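Side-chain contacts in malonyl-CoA decarboxylase (Rhodopseudomonas palustris, PDB 4KSA), which probably catalyses the decarboxylation of malonyl-CoA to acetyl-CoA and carbon dioxide: residues G281-K286 and A423-L428; G373-L376 and A380-H383. One frame throughout, in Å; residues are numbered along the deposited sequence.

In the fold
From the N terminus, the chain first builds a helical region, then enters the mixed sheet of the C-terminal part and, after strand 262-270, reaches residues 281-286 at the start of helix 284-295. Contact 1 joins these residues to helix 421-431 and so closes a long loop of 136 residues. Contact 2 is nested inside that loop: residues 373-376, beyond helix 347-367, meet the next helix, 378-385, across just three intervening residues. The two contacts lie about 12 Å apart, centre to centre, and touch twice. Leu-428 CD1 packs 3.5 Å from Arg-374 NH2, and Ile-285 CG1 lies 4.0 Å from Phe-382 CZ. Contact 1 also faces a second subunit.

Contact 1: G281-K286 and A423-L428; sequences GNFLIK and ANHEAL
ND1 of His-425 is hydrogen-bonded to the carbonyl O of Gly-385, and NE2 to the backbone N of Glu-52 of the second subunit; together they fix the imidazole where Asn-282 and Phe-283 pack against it. A carbonyl can only accept and a peptide N-H only donate, so this pairing is consistent with a neutral ring carrying its proton on ND1. The motif that forms is a T-shaped (edge-to-face) aromatic pair, and it ties the start of helix 284-295 to helix 421-431. Residues 281-286 belong to a sequence family grouped with the acetyltransferases.

Phe-283 supplies the aromatic edge, presented to one face of the imidazole with the planes inclined at 63°. The centroids are 4.8 Å apart. CZ of Phe-283 lies 3.5 Å from CD2 of His-425. Histidine suits the place because it offers an aromatic face and two ring nitrogens that can bond; its CG is anti to the backbone N (chi1 167°), which carries the ring out from the helix toward residues 282 and 283. With an alanine here, Phe-283 CZ would probably lose the face it abuts, and Gly-385 O and the Glu-52 N-H of the second subunit their mate.

Phe-283 is the N-cap residue but has no polar side chain to serve the first turn; OD1 of Asn-386 instead accepts a hydrogen bond from Ile-285 N and a weak one from Leu-284 N. Asn-282 approaches the imidazole on the same side as Phe-283, its amide plane turned 37° from the ring. Asparagine suits this place by combining a flat amide with a donor: while its ND2 bonds OE2 of Glu-52 of the second subunit, its CG rests 3.5 Å from CE1 of His-425.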
loop_
_atom_site.group_PDB
_atom_site.type_symbol
_atom_site.label_atom_id
_atom_site.label_comp_id
_atom_site.label_asym_id
_atom_site.label_seq_id
_atom_site.Cartn_x
_atom_site.Cartn_y
_atom_site.Cartn_z
ATOM N N GLY A 281 -22.973 10.185 8.385
ATOM C CA GLY A 281 -22.768 9.911 9.784
ATOM C C GLY A 281 -22.707 11.205 10.568
ATOM O O GLY A 281 -22.478 12.295 10.030
ATOM N N ASN A 282 -22.889 11.068 11.870
ATOM C CA ASN A 282 -22.878 12.207 12.754
ATOM C C ASN A 282 -21.549 12.392 13.444
ATOM O O ASN A 282 -21.287 13.434 14.047
ATOM C CB ASN A 282 -24.000 12.029 13.751
ATOM C CG ASN A 282 -25.354 12.094 13.079
ATOM O OD1 ASN A 282 -25.828 13.172 12.736
ATOM N ND2 ASN A 282 -25.969 10.935 12.852
ATOM N N PHE A 283 -20.683 11.398 13.315
ATOM C CA PHE A 283 -19.397 11.469 13.981
ATOM C C PHE A 283 -18.237 11.777 13.059
ATOM O O PHE A 283 -17.185 11.145 13.112
ATOM C CB PHE A 283 -19.190 10.180 14.755
ATOM C CG PHE A 283 -20.268 9.933 15.751
ATOM C CD1 PHE A 283 -20.307 10.660 16.937
ATOM C CD2 PHE A 283 -21.288 9.038 15.485
ATOM C CE1 PHE A 283 -21.355 10.497 17.847
ATOM C CE2 PHE A 283 -22.347 8.861 16.390
ATOM C CZ PHE A 283 -22.382 9.591 17.572
ATOM N N LEU A 284 -18.440 12.785 12.224
ATOM C CA LEU A 284 -17.416 13.205 11.292
ATOM C C LEU A 284 -16.344 14.001 11.997
ATOM O O LEU A 284 -15.168 13.673 11.908
ATOM C CB LEU A 284 -18.021 14.049 10.167
ATOM C CG LEU A 284 -19.054 13.413 9.236
ATOM C CD1 LEU A 284 -19.230 14.377 8.086
ATOM C CD2 LEU A 284 -18.596 12.045 8.712
ATOM N N ILE A 285 -16.744 15.054 12.697
ATOM C CA ILE A 285 -15.778 15.884 13.402
ATOM C C ILE A 285 -15.014 15.060 14.451
ATOM O O ILE A 285 -13.845 15.316 14.750
ATOM C CB ILE A 285 -16.490 17.086 14.044
ATOM C CG1 ILE A 285 -17.211 17.883 12.947
ATOM C CG2 ILE A 285 -15.480 17.973 14.786
ATOM C CD1 ILE A 285 -16.280 18.560 11.975
ATOM N N LYS A 286 -15.680 14.049 14.984
ATOM C CA LYS A 286 -15.060 13.168 15.955
ATOM C C LYS A 286 -13.761 12.640 15.338
ATOM O O LYS A 286 -12.677 12.750 15.919
ATOM C CB LYS A 286 -15.996 12.007 16.253
ATOM C CG LYS A 286 -15.996 11.552 17.676
ATOM C CD LYS A 286 -14.783 10.735 18.017
ATOM C CE LYS A 286 -15.041 10.012 19.321
ATOM N NZ LYS A 286 -16.342 9.282 19.267
ATOM N N ALA A 423 -22.281 11.522 24.114
ATOM C CA ALA A 423 -23.291 11.913 25.089
ATOM C C ALA A 423 -24.234 12.981 24.506
ATOM O O ALA A 423 -25.466 12.812 24.477
ATOM C CB ALA A 423 -22.611 12.441 26.356
ATOM N N ASN A 424 -23.646 14.078 24.037
ATOM C CA ASN A 424 -24.424 15.165 23.467
ATOM C C ASN A 424 -25.236 14.738 22.246
ATOM O O ASN A 424 -26.420 15.080 22.137
ATOM C CB ASN A 424 -23.504 16.328 23.113
ATOM C CG ASN A 424 -22.860 16.936 24.334
ATOM O OD1 ASN A 424 -23.362 16.781 25.451
ATOM N ND2 ASN A 424 -21.755 17.641 24.134
ATOM N N HIS A 425 -24.608 13.992 21.336
ATOM C CA HIS A 425 -25.305 13.530 20.150
ATOM C C HIS A 425 -26.554 12.772 20.555
ATOM O O HIS A 425 -27.635 13.044 20.040
ATOM C CB HIS A 425 -24.421 12.607 19.303
ATOM C CG HIS A 425 -25.178 11.857 18.247
ATOM N ND1 HIS A 425 -25.580 12.439 17.064
ATOM C CD2 HIS A 425 -25.689 10.601 18.241
ATOM C CE1 HIS A 425 -26.310 11.575 16.379
ATOM N NE2 HIS A 425 -26.394 10.453 17.072
ATOM N N GLU A 426 -26.397 11.820 21.470
ATOM C CA GLU A 426 -27.516 11.004 21.949
ATOM C C GLU A 426 -28.636 11.851 22.559
ATOM O O GLU A 426 -29.828 11.560 22.372
ATOM C CB GLU A 426 -27.026 9.988 22.986
ATOM C CG GLU A 426 -26.257 8.797 22.412
ATOM C CD GLU A 426 -27.107 7.931 21.479
ATOM O OE1 GLU A 426 -28.294 7.680 21.791
ATOM O OE2 GLU A 426 -26.578 7.484 20.437
ATOM N N ALA A 427 -28.238 12.898 23.285
ATOM C CA ALA A 427 -29.173 13.811 23.933
ATOM C C ALA A 427 -29.995 14.581 22.906
ATOM O O ALA A 427 -31.220 14.678 23.026
ATOM C CB ALA A 427 -28.413 14.783 24.811
ATOM N N LEU A 428 -29.316 15.119 21.895
ATOM C CA LEU A 428 -29.987 15.889 20.853
ATOM C C LEU A 428 -30.897 15.050 19.976
ATOM O O LEU A 428 -31.959 15.510 19.564
ATOM C CB LEU A 428 -28.954 16.613 19.981
ATOM C CG LEU A 428 -29.428 17.663 18.963
ATOM C CD1 LEU A 428 -29.900 16.998 17.696
ATOM C CD2 LEU A 428 -30.532 18.518 19.574
#

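Contact 2: G373-L376 and A380-H383; sequences GRPL and ARFH
Arg-381 lays the aliphatic part of its side chain across Pro-375 and the stem of Arg-374. Its CG sits 3.7 Å from CG of the proline ring, a compact nonpolar surface that matches a methylene. One carbon further out, CD of Arg-381 packs against the other arginine, 3.6 Å from CB of Arg-374 and equally near its CD. The two arginine chains cross at about a right angle; besides the methylenes, NH1 of Arg-374 rests 3.7 Å from CG of Arg-381. The same NH1 of Arg-374 remains 5.2 Å from NE of Arg-381, and the guanidinium planes are inclined at 63°. A long residue with a greasy stem and a polar end suits both positions.

The contact joins a loop to the helix that follows it, in a C-terminal part whose sequence family is grouped with the acetyltransferases. Only three residues separate the segments, and the chain turns back within them; there OD2 of Asp-377 makes a weak hydrogen bond to Ala-380 N in the first turn of helix 378-385. Arg-381 lies on that helix and reaches back over the turn: its chain bends at chi3 (-52°), which carries the guanidinium toward the carbonyls of the preceding loop. There NH1 gives a weak hydrogen bond to the carbonyl O of Leu-376, 3.5 Å away and bent to 143° at the hydrogen. The carbonyl O of Pro-375 lies at the edge of the same guanidinium, near its plane.

Arg-374 directs its own charge elsewhere, into a cation-pi contact with Phe-429 of helix 421-431. The CB of Leu-376 leaves the backbone away from residues 380-383, and this branched, nonpolar side chain packs on Trp-314 and Arg-317 of helix 311-320.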
loop_
_atom_site.group_PDB
_atom_site.type_symbol
_atom_site.label_atom_id
_atom_site.label_comp_id
_atom_site.label_asym_id
_atom_site.label_seq_id
_atom_site.Cartn_x
_atom_site.Cartn_y
_atom_site.Cartn_z
ATOM N N GLY A 373 -38.467 19.628 14.023
ATOM C CA GLY A 373 -38.348 19.824 15.451
ATOM C C GLY A 373 -36.879 19.967 15.752
ATOM O O GLY A 373 -36.460 19.984 16.909
ATOM N N ARG A 374 -36.090 20.070 14.688
ATOM C CA ARG A 374 -34.652 20.192 14.828
ATOM C C ARG A 374 -34.219 21.647 14.901
ATOM O O ARG A 374 -34.885 22.537 14.366
ATOM C CB ARG A 374 -33.933 19.537 13.640
ATOM C CG ARG A 374 -34.486 18.192 13.187
ATOM C CD ARG A 374 -33.459 17.436 12.344
ATOM N NE ARG A 374 -32.727 16.431 13.123
ATOM C CZ ARG A 374 -31.938 16.680 14.174
ATOM N NH1 ARG A 374 -31.746 17.921 14.611
ATOM N NH2 ARG A 374 -31.343 15.671 14.803
ATOM N N PRO A 375 -33.095 21.914 15.579
ATOM C CA PRO A 375 -32.664 23.306 15.642
ATOM C C PRO A 375 -32.694 23.912 14.238
ATOM O O PRO A 375 -32.127 23.371 13.294
ATOM C CB PRO A 375 -31.257 23.211 16.248
ATOM C CG PRO A 375 -30.911 21.732 16.191
ATOM C CD PRO A 375 -32.216 21.056 16.383
ATOM N N LEU A 376 -33.386 25.035 14.123
ATOM C CA LEU A 376 -33.559 25.747 12.869
ATOM C C LEU A 376 -32.267 26.107 12.132
ATOM O O LEU A 376 -32.205 25.992 10.907
ATOM C CB LEU A 376 -34.372 27.010 13.142
ATOM C CG LEU A 376 -35.054 27.823 12.048
ATOM C CD1 LEU A 376 -35.455 29.122 12.713
ATOM C CD2 LEU A 376 -34.153 28.118 10.849
ATOM N N ALA A 380 -25.907 24.742 13.200
ATOM C CA ALA A 380 -26.019 24.259 14.555
ATOM C C ALA A 380 -26.491 22.804 14.504
ATOM O O ALA A 380 -26.044 21.961 15.290
ATOM C CB ALA A 380 -27.004 25.120 15.333
ATOM N N ARG A 381 -27.393 22.504 13.575
ATOM C CA ARG A 381 -27.888 21.146 13.456
ATOM C C ARG A 381 -26.692 20.226 13.222
ATOM O O ARG A 381 -26.622 19.119 13.765
ATOM C CB ARG A 381 -28.868 21.031 12.292
ATOM C CG ARG A 381 -30.301 20.754 12.707
ATOM C CD ARG A 381 -31.044 20.049 11.579
ATOM N NE ARG A 381 -30.913 20.772 10.317
ATOM C CZ ARG A 381 -31.472 21.953 10.081
ATOM N NH1 ARG A 381 -32.207 22.530 11.020
ATOM N NH2 ARG A 381 -31.274 22.571 8.920
ATOM N N PHE A 382 -25.747 20.708 12.414
ATOM C CA PHE A 382 -24.537 19.960 12.083
ATOM C C PHE A 382 -23.651 19.721 13.306
ATOM O O PHE A 382 -23.565 18.600 13.796
ATOM C CB PHE A 382 -23.730 20.694 11.001
ATOM C CG PHE A 382 -22.432 20.025 10.667
ATOM C CD1 PHE A 382 -22.418 18.828 9.977
ATOM C CD2 PHE A 382 -21.230 20.557 11.107
ATOM C CE1 PHE A 382 -21.229 18.163 9.732
ATOM C CE2 PHE A 382 -20.033 19.902 10.870
ATOM C CZ PHE A 382 -20.031 18.699 10.181
ATOM N N HIS A 383 -22.992 20.772 13.786
ATOM C CA HIS A 383 -22.118 20.675 14.952
ATOM C C HIS A 383 -22.805 20.057 16.182
ATOM O O HIS A 383 -22.201 19.255 16.900
ATOM C CB HIS A 383 -21.556 22.059 15.290
ATOM C CG HIS A 383 -20.658 22.622 14.229
ATOM N ND1 HIS A 383 -19.369 22.173 14.027
ATOM C CD2 HIS A 383 -20.866 23.595 13.309
ATOM C CE1 HIS A 383 -18.824 22.848 13.029
ATOM N NE2 HIS A 383 -19.710 23.718 12.577
#